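Local coordinates for protein possible adhesin (Caldicellulosiruptor kronotskyensis, PDB 4WA0) that probably mediates attachment of the cell to cellulose, this chain being the C-terminal beta-helix domain of a tapirin, at residues 113-118 / 133-138. Numbering follows the deposited sequence.
Sequences SYKFVQ and NMEVST
Phe116 and Met134, a selenomethionine, meet on the buried face of two neighbouring coils of a beta-helix, where strands 113-116 and 133-136 run parallel, their axes 13° apart and 4.7 Å at closest approach. The backbone bonds alternate as parallel pairing requires: Tyr114 and Phe116 donate to the carbonyls of Asn133 and Glu135, while Glu135 and Ser137 donate to those of Tyr114 and Phe116. The shortest joins Glu135 N to Tyr114 O at 2.7 Å.

The inner face carries Tyr114 beside Met134 and Phe116 beside Val136 in register, unlike residues in each pair. With CG anti to its backbone N (chi1 -171°) and the chain extended at chi2, Met134 brings SE to 3.9 Å from Phe116 CE2. The selenium lies 88° off the ring normal, so this Met-aromatic contact is made at the ring edge. The Tyr114 ring also turns an edge to Asn133 O, and its hydroxyl is hydrogen-bonded to Gly110 O.

The outer face, with Ser113, Lys115, Asn133 and Glu135, is looser and partly exposed. Lys115 and Glu135 lie side by side, yet Lys115 NZ stays 5.3 Å from Glu135 OE1, too far for a salt bridge; the bend at chi4 instead takes the ammonium to Ser113 OG, within its own strand.

Both segments then turn a corner, at 117-118 and 137-138, and pairing continues into it. Thr138 N reaches Val117 O on a lone pair in the carbonyl plane, while Val117 CG2 sits 3.5 Å from Ser137 OG.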
# COMPACT_ATOMS: atom_id res chain seq x y z
N SER A 113 -14.80 -2.45 5.85
CA SER A 113 -15.17 -1.05 5.87
C SER A 113 -14.09 -0.25 5.07
O SER A 113 -12.88 -0.25 5.47
CB SER A 113 -15.26 -0.56 7.30
OG SER A 113 -15.58 0.83 7.33
N TYR A 114 -14.54 0.30 3.97
CA TYR A 114 -13.69 1.05 3.06
C TYR A 114 -14.11 2.50 3.15
O TYR A 114 -15.20 2.87 2.66
CB TYR A 114 -13.80 0.47 1.66
CG TYR A 114 -13.53 -1.00 1.48
CD1 TYR A 114 -14.52 -1.97 1.72
CD2 TYR A 114 -12.30 -1.46 1.03
CE1 TYR A 114 -14.24 -3.31 1.54
CE2 TYR A 114 -12.06 -2.78 0.82
CZ TYR A 114 -13.00 -3.71 1.09
OH TYR A 114 -12.70 -5.03 0.89
N LYS A 115 -13.25 3.36 3.74
CA LYS A 115 -13.61 4.74 4.02
C LYS A 115 -12.60 5.67 3.33
O LYS A 115 -11.41 5.51 3.52
CB LYS A 115 -13.59 5.05 5.53
CG LYS A 115 -14.54 4.17 6.31
CD LYS A 115 -14.58 4.69 7.77
CE LYS A 115 -15.49 3.87 8.67
NZ LYS A 115 -14.62 2.79 9.23
N PHE A 116 -13.11 6.51 2.44
CA PHE A 116 -12.31 7.41 1.63
C PHE A 116 -12.81 8.82 1.83
O PHE A 116 -14.01 9.06 1.77
CB PHE A 116 -12.36 7.00 0.19
CG PHE A 116 -11.91 5.55 -0.04
CD1 PHE A 116 -10.65 5.15 0.37
CD2 PHE A 116 -12.74 4.60 -0.65
CE1 PHE A 116 -10.26 3.83 0.21
CE2 PHE A 116 -12.33 3.30 -0.85
CZ PHE A 116 -11.09 2.91 -0.41
N VAL A 117 -11.92 9.78 1.97
CA VAL A 117 -12.31 11.17 1.87
C VAL A 117 -12.58 11.55 0.43
O VAL A 117 -13.69 12.08 0.15
CB VAL A 117 -11.29 12.11 2.56
CG1 VAL A 117 -11.69 13.56 2.36
CG2 VAL A 117 -11.09 11.75 4.01
N GLN A 118 -11.65 11.28 -0.49
CA GLN A 118 -11.86 11.53 -1.90
C GLN A 118 -11.41 10.33 -2.68
O GLN A 118 -10.37 9.73 -2.40
CB GLN A 118 -11.27 12.82 -2.40
CG GLN A 118 -9.88 13.07 -2.04
CD GLN A 118 -9.33 14.41 -2.52
OE1 GLN A 118 -10.06 15.34 -2.90
NE2 GLN A 118 -8.02 14.53 -2.45
N ASN A 133 -18.73 -2.60 2.63
CA ASN A 133 -19.36 -1.30 2.96
C ASN A 133 -18.37 -0.18 2.70
O ASN A 133 -17.29 -0.15 3.32
CB ASN A 133 -19.75 -1.30 4.41
CG ASN A 133 -20.86 -2.27 4.71
OD1 ASN A 133 -21.79 -2.39 3.94
ND2 ASN A 133 -20.69 -3.08 5.75
N MSE A 134 -18.66 0.67 1.73
CA MSE A 134 -17.86 1.87 1.47
C MSE A 134 -18.47 3.12 1.87
O MSE A 134 -19.70 3.33 1.70
CB MSE A 134 -17.60 1.88 -0.04
CG MSE A 134 -16.60 2.95 -0.39
SE MSE A 134 -15.99 2.92 -2.28
CE MSE A 134 -17.61 3.59 -2.99
N GLU A 135 -17.67 4.03 2.39
CA GLU A 135 -18.18 5.40 2.74
C GLU A 135 -17.31 6.40 2.02
O GLU A 135 -16.08 6.23 2.03
CB GLU A 135 -18.06 5.71 4.22
CG GLU A 135 -18.84 4.73 5.02
CD GLU A 135 -18.95 4.99 6.51
OE1 GLU A 135 -18.29 5.91 7.08
OE2 GLU A 135 -19.72 4.22 7.08
N VAL A 136 -17.91 7.45 1.48
CA VAL A 136 -17.18 8.56 0.86
C VAL A 136 -17.51 9.80 1.66
O VAL A 136 -18.69 10.14 1.83
CB VAL A 136 -17.54 8.75 -0.61
CG1 VAL A 136 -16.85 10.00 -1.13
CG2 VAL A 136 -17.18 7.50 -1.40
N SER A 137 -16.48 10.43 2.23
CA SER A 137 -16.81 11.55 3.14
C SER A 137 -16.93 12.90 2.45
O SER A 137 -17.72 13.75 2.97
CB SER A 137 -15.89 11.53 4.40
OG SER A 137 -14.62 11.93 4.12
N THR A 138 -16.17 13.14 1.39
CA THR A 138 -16.17 14.47 0.73
C THR A 138 -16.48 14.47 -0.79
O THR A 138 -17.33 15.22 -1.28
CB THR A 138 -14.85 15.21 1.07
OG1 THR A 138 -14.75 15.30 2.49
CG2 THR A 138 -14.77 16.57 0.50